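Local coordinates for protein uroporphyrin-III C-methyltransferase (Pseudomonas denitrificans, PDB 1S4D) that catalyses the two successive S-adenosyl-L-methionine-dependent methylations, at C-2 and C-7, that turn uroporphyrinogen III into precorrin-2 on the way to cobalamin and siroheme, at residues D4-L9 and A34-R39; D42-D47 and R94-K99. All coordinates share one frame; numbering follows the deposited sequence.

Contact 1: residues D4-L9 and A34-R39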
loop_
_atom_site.group_PDB
_atom_site.type_symbol
_atom_site.label_atom_id
_atom_site.label_comp_id
_atom_site.label_asym_id
_atom_site.label_seq_id
_atom_site.Cartn_x
_atom_site.Cartn_y
_atom_site.Cartn_z
ATOM N N ASP B 4 25.961 1.852 7.442
ATOM C CA ASP B 4 26.658 2.625 8.514
ATOM C C ASP B 4 25.694 3.412 9.424
ATOM O O ASP B 4 25.705 3.224 10.646
ATOM C CB ASP B 4 27.743 3.539 7.920
ATOM C CG ASP B 4 27.265 4.307 6.699
ATOM O OD1 ASP B 4 27.491 3.819 5.568
ATOM O OD2 ASP B 4 26.658 5.400 6.773
ATOM N N LEU B 5 24.868 4.283 8.841
ATOM C CA LEU B 5 23.924 5.074 9.633
ATOM C C LEU B 5 22.493 4.875 9.183
ATOM O O LEU B 5 22.225 4.221 8.163
ATOM C CB LEU B 5 24.276 6.576 9.638
ATOM C CG LEU B 5 24.046 7.511 8.441
ATOM C CD1 LEU B 5 22.781 8.340 8.616
ATOM C CD2 LEU B 5 25.256 8.437 8.236
ATOM N N PHE B 6 21.587 5.405 10.025
ATOM C CA PHE B 6 20.178 5.700 9.717
ATOM C C PHE B 6 19.662 6.618 10.853
ATOM O O PHE B 6 18.738 6.320 11.593
ATOM C CB PHE B 6 19.380 4.416 9.351
ATOM C CG PHE B 6 18.636 3.737 10.488
ATOM C CD1 PHE B 6 19.030 3.855 11.808
ATOM C CD2 PHE B 6 17.539 2.915 10.187
ATOM C CE1 PHE B 6 18.315 3.207 12.817
ATOM C CE2 PHE B 6 16.830 2.255 11.171
ATOM C CZ PHE B 6 17.212 2.397 12.489
ATOM N N ALA B 7 20.284 7.773 10.934
ATOM C CA ALA B 7 20.356 8.425 12.233
ATOM C C ALA B 7 19.990 9.899 12.235
ATOM O O ALA B 7 20.163 10.575 13.245
ATOM C CB ALA B 7 21.742 8.198 12.857
ATOM N N GLY B 8 19.491 10.390 11.101
ATOM C CA GLY B 8 18.767 11.653 11.047
ATOM C C GLY B 8 17.265 11.393 11.041
ATOM O O GLY B 8 16.461 12.279 10.734
ATOM N N LEU B 9 16.886 10.159 11.369
ATOM C CA LEU B 9 15.485 9.784 11.490
ATOM C C LEU B 9 14.921 10.316 12.795
ATOM O O LEU B 9 15.665 10.470 13.762
ATOM C CB LEU B 9 15.337 8.275 11.415
ATOM C CG LEU B 9 15.640 7.769 10.005
ATOM C CD1 LEU B 9 15.337 6.292 9.873
ATOM C CD2 LEU B 9 14.908 8.588 8.942
ATOM N N ALA B 34 9.987 2.195 10.680
ATOM C CA ALA B 34 9.423 1.162 11.534
ATOM C C ALA B 34 10.526 0.481 12.344
ATOM O O ALA B 34 10.414 0.370 13.573
ATOM C CB ALA B 34 8.640 0.150 10.709
ATOM N N ALA B 35 11.589 0.047 11.657
ATOM C CA ALA B 35 12.761 -0.571 12.305
ATOM C C ALA B 35 13.380 0.382 13.335
ATOM O O ALA B 35 13.725 -0.006 14.449
ATOM C CB ALA B 35 13.789 -0.964 11.263
ATOM N N ASN B 36 13.494 1.651 12.959
ATOM C CA ASN B 36 13.885 2.672 13.915
ATOM C C ASN B 36 12.932 2.792 15.126
ATOM O O ASN B 36 13.400 2.819 16.257
ATOM C CB ASN B 36 14.131 4.019 13.229
ATOM C CG ASN B 36 14.985 4.933 14.070
ATOM O OD1 ASN B 36 15.957 4.497 14.696
ATOM N ND2 ASN B 36 14.613 6.200 14.124
ATOM N N ALA B 37 11.618 2.833 14.905
ATOM C CA ALA B 37 10.662 2.815 16.033
ATOM C C ALA B 37 10.891 1.619 16.962
ATOM O O ALA B 37 11.121 1.785 18.160
ATOM C CB ALA B 37 9.230 2.823 15.544
ATOM N N LEU B 38 10.849 0.418 16.388
ATOM C CA LEU B 38 11.058 -0.822 17.128
ATOM C C LEU B 38 12.249 -0.761 18.086
ATOM O O LEU B 38 12.156 -1.225 19.221
ATOM C CB LEU B 38 11.243 -1.969 16.146
ATOM C CG LEU B 38 10.111 -2.972 15.915
ATOM C CD1 LEU B 38 8.872 -2.638 16.712
ATOM C CD2 LEU B 38 9.794 -3.133 14.414
ATOM N N ARG B 39 13.352 -0.168 17.626
ATOM C CA ARG B 39 14.603 -0.158 18.381
ATOM C C ARG B 39 14.552 0.840 19.528
ATOM O O ARG B 39 15.326 0.741 20.465
ATOM C CB ARG B 39 15.829 0.023 17.440
ATOM C CG ARG B 39 16.692 1.285 17.619
ATOM C CD ARG B 39 17.560 1.670 16.402
ATOM N NE ARG B 39 18.330 0.534 15.868
ATOM C CZ ARG B 39 19.595 0.219 16.205
ATOM N NH1 ARG B 39 20.284 0.945 17.093
ATOM N NH2 ARG B 39 20.176 -0.839 15.650
#
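Phe-6 reaches from the irregular N-terminal segment 4-9 to the helix 34-39 and sets the far end of its ring against Asn-36. The ring comes in end on: CZ lies 3.6 Å from CB of Asn-36, and CE1 lies 3.3 Å from the amide oxygen OD1, an approach oblique to the ring plane. Ring and amide planes stand 74° apart, so the two flat groups do not stack. CG of Asn-36 is turned opposite the backbone N (chi1 -160°), which carries the amide out from the helix between Phe-6 and Leu-9. There OD1 is the amide atom next to the ring, while ND2 turns to CB of Leu-9 at 3.5 Å. No hydrogen bond links the two segments; the short asparagine side chain meets aromatic and aliphatic carbon through van der Waals contact.

Two more helix residues border the ring. CB of Ala-35 is 4.4 Å from CE2 of Phe-6, a methyl small enough to let the ring come near the helix backbone; it also packs on Leu-32 of the second subunit. At the ring edge, in its plane, Arg-39 places CD 4.0 Å from CE1 of Phe-6; its aliphatic part serves as apolar cover at this exposed border. Replacing the Phe-6 ring with an alanine methyl is likely to leave Asn-36 and the Arg-39 methylenes without their aromatic neighbour, and the N-terminal segment more weakly held. The helix flank with Ala-34 and Ala-37 packs on strand 16-21. This is an N-terminal extension laid across the side away from the sheet of a helix covering a parallel alpha/beta sheet.

Contact 2: residues D42-D47 and R94-K99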
loop_
_atom_site.group_PDB
_atom_site.type_symbol
_atom_site.label_atom_id
_atom_site.label_comp_id
_atom_site.label_asym_id
_atom_site.label_seq_id
_atom_site.Cartn_x
_atom_site.Cartn_y
_atom_site.Cartn_z
ATOM N N ASP B 42 9.572 1.836 24.251
ATOM C CA ASP B 42 9.480 1.312 25.605
ATOM C C ASP B 42 8.447 0.211 25.653
ATOM O O ASP B 42 8.585 -0.732 26.409
ATOM C CB ASP B 42 9.126 2.412 26.601
ATOM C CG ASP B 42 10.249 3.405 26.791
ATOM O OD1 ASP B 42 11.387 2.961 27.039
ATOM O OD2 ASP B 42 10.091 4.639 26.713
ATOM N N VAL B 43 7.418 0.326 24.832
ATOM C CA VAL B 43 6.361 -0.664 24.814
ATOM C C VAL B 43 5.814 -0.817 23.393
ATOM O O VAL B 43 5.637 0.154 22.673
ATOM C CB VAL B 43 5.276 -0.378 25.927
ATOM C CG1 VAL B 43 4.653 1.005 25.784
ATOM C CG2 VAL B 43 4.223 -1.470 25.985
ATOM N N ILE B 44 5.615 -2.058 22.980
ATOM C CA ILE B 44 5.172 -2.373 21.629
ATOM C C ILE B 44 3.849 -3.098 21.767
ATOM O O ILE B 44 3.802 -4.268 22.207
ATOM C CB ILE B 44 6.214 -3.259 20.906
ATOM C CG1 ILE B 44 7.524 -2.497 20.742
ATOM C CG2 ILE B 44 5.709 -3.710 19.535
ATOM C CD1 ILE B 44 8.649 -3.335 20.278
ATOM N N VAL B 45 2.773 -2.384 21.444
ATOM C CA VAL B 45 1.441 -2.955 21.475
ATOM C C VAL B 45 1.174 -3.438 20.065
ATOM O O VAL B 45 1.104 -2.642 19.117
ATOM C CB VAL B 45 0.421 -1.912 21.935
ATOM C CG1 VAL B 45 -0.993 -2.490 21.989
ATOM C CG2 VAL B 45 0.819 -1.384 23.290
ATOM N N HIS B 46 1.066 -4.750 19.919
ATOM C CA HIS B 46 1.017 -5.356 18.598
ATOM C C HIS B 46 -0.193 -6.274 18.350
ATOM O O HIS B 46 -0.843 -6.724 19.279
ATOM C CB HIS B 46 2.318 -6.105 18.342
ATOM C CG HIS B 46 2.462 -7.328 19.181
ATOM N ND1 HIS B 46 3.258 -7.367 20.305
ATOM C CD2 HIS B 46 1.898 -8.556 19.073
ATOM C CE1 HIS B 46 3.176 -8.569 20.853
ATOM N NE2 HIS B 46 2.352 -9.305 20.129
ATOM N N ASP B 47 -0.470 -6.522 17.071
ATOM C CA ASP B 47 -1.524 -7.428 16.613
ATOM C C ASP B 47 -1.146 -8.904 16.736
ATOM O O ASP B 47 0.028 -9.236 16.850
ATOM C CB ASP B 47 -1.779 -7.161 15.134
ATOM C CG ASP B 47 -2.481 -5.849 14.892
ATOM O OD1 ASP B 47 -2.467 -5.376 13.725
ATOM O OD2 ASP B 47 -3.092 -5.244 15.808
ATOM N N ARG B 94 7.747 5.797 25.470
ATOM C CA ARG B 94 7.785 5.899 24.023
ATOM C C ARG B 94 6.944 4.713 23.538
ATOM O O ARG B 94 7.308 3.553 23.768
ATOM C CB ARG B 94 9.225 5.790 23.502
ATOM C CG ARG B 94 10.268 6.755 24.125
ATOM C CD ARG B 94 11.686 6.253 23.949
ATOM N NE ARG B 94 12.647 6.878 24.851
ATOM C CZ ARG B 94 13.296 8.025 24.584
ATOM N NH1 ARG B 94 13.084 8.671 23.436
ATOM N NH2 ARG B 94 14.153 8.530 25.465
ATOM N N VAL B 95 5.809 5.006 22.904
ATOM C CA VAL B 95 4.806 3.989 22.591
ATOM C C VAL B 95 4.732 3.690 21.098
ATOM O O VAL B 95 4.530 4.604 20.271
ATOM C CB VAL B 95 3.387 4.408 23.091
ATOM C CG1 VAL B 95 2.415 3.267 22.957
ATOM C CG2 VAL B 95 3.433 4.872 24.518
ATOM N N LEU B 96 4.887 2.407 20.776
ATOM C CA LEU B 96 4.792 1.888 19.417
ATOM C C LEU B 96 3.553 1.020 19.316
ATOM O O LEU B 96 3.455 -0.009 20.027
ATOM C CB LEU B 96 6.009 0.996 19.135
ATOM C CG LEU B 96 6.701 0.981 17.773
ATOM C CD1 LEU B 96 7.593 -0.173 17.779
ATOM C CD2 LEU B 96 5.753 0.825 16.651
ATOM N N ARG B 97 2.598 1.420 18.473
ATOM C CA ARG B 97 1.437 0.550 18.192
ATOM C C ARG B 97 1.780 -0.071 16.863
ATOM O O ARG B 97 1.837 0.646 15.868
ATOM C CB ARG B 97 0.113 1.332 18.150
ATOM C CG ARG B 97 -1.072 0.625 17.471
ATOM C CD ARG B 97 -2.055 -0.125 18.404
ATOM N NE ARG B 97 -1.889 -1.563 18.226
ATOM C CZ ARG B 97 -2.802 -2.420 17.765
ATOM N NH1 ARG B 97 -4.042 -2.046 17.455
ATOM N NH2 ARG B 97 -2.464 -3.691 17.639
ATOM N N LEU B 98 2.082 -1.377 16.873
ATOM C CA LEU B 98 2.570 -2.090 15.691
ATOM C C LEU B 98 1.393 -2.738 14.989
ATOM O O LEU B 98 0.814 -3.686 15.497
ATOM C CB LEU B 98 3.529 -3.205 16.092
ATOM C CG LEU B 98 4.879 -3.535 15.416
ATOM C CD1 LEU B 98 5.235 -5.021 15.500
ATOM C CD2 LEU B 98 4.979 -3.070 13.997
ATOM N N LYS B 99 1.014 -2.261 13.823
ATOM C CA LYS B 99 -0.146 -2.866 13.215
ATOM C C LYS B 99 0.259 -3.669 12.001
ATOM O O LYS B 99 1.249 -3.325 11.310
ATOM C CB LYS B 99 -1.148 -1.775 12.879
ATOM C CG LYS B 99 -1.302 -0.782 14.049
ATOM C CD LYS B 99 -2.033 0.451 13.629
ATOM C CE LYS B 99 -3.377 0.084 13.033
ATOM N NZ LYS B 99 -4.230 -0.475 14.095
#
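Asp-42 and Arg-94 open a parallel pairing of strands 43-46 and 94-99. The carboxylate of Asp-42 accepts a hydrogen bond from the backbone N of Arg-94 at OD2, 2.9 Å away, through its anti lone pair and nearly straight (173°). Its CG lies opposite the carbonyl carbon (chi1 -69°), bringing OD2 over to the neighbouring strand. The guanidinium of Arg-94 is inclined to this carboxylate and makes only a long salt bridge; its NH1 bonds to Leu-12 O.

Backbone bonds then alternate as in any parallel ladder: Leu-96 N to Val-43 O at 3.0 Å, Val-45 N to Leu-96 O and Leu-98 N to Val-45 O, both at 2.8 Å. Ile-44 and Leu-96 run alongside each other in the same direction, with CG1 of Ile-44 3.8 Å from CD1 of Leu-96. Leu-98 follows on that face.

Val-43, Val-45, Val-95 and Arg-97 occupy the other face. Bends at chi2 and chi3 fold the Arg-97 guanidinium back along the strand: NE makes a weak bond to Val-45 O at 3.3 Å, and NH2 a salt bridge to OD2 of Asp-47, the two planes nearly perpendicular (82°). Glu-112 also meets this buried charge, forming salt bridges with NH1 of Arg-97 and NZ of Lys-99, which bonds to Gly-107 O as well. Asp-47 OD1 accepts a hydrogen bond from N of Gly-100, an S-adenosyl-L-homocysteine-binding residue.

Beta-branched valine and isoleucine, with leucine, suit these faces because helices cover both: 32-40 lies on Ile-44 and Leu-96, 78-90 on Val-45, Val-95 and Arg-97. Strands 63-66, beside 43-46, and 16-21, beside 94-99, place the pair inside the five-stranded parallel sheet.

Helix 32-40 ties the two contacts together, leading along the chain straight into strand 43-46. Contact 1 uses its side away from the sheet, contact 2 lies beneath its inward side, where Leu-38 packs on Ile-44 and Leu-96. Their centres are 16 Å apart. Contact 1 is partly buried at the periphery, a small patch of 207 Å² resting mainly on one aromatic ring, with no hydrogen bonds across it. Contact 2 is a buried pairing of 597 Å², built from a regular backbone ladder with apolar residues on both faces and charged pairs at both ends. Its C-terminal end adjoins the S-adenosyl-L-homocysteine site, whereas contact 1 is remote from it.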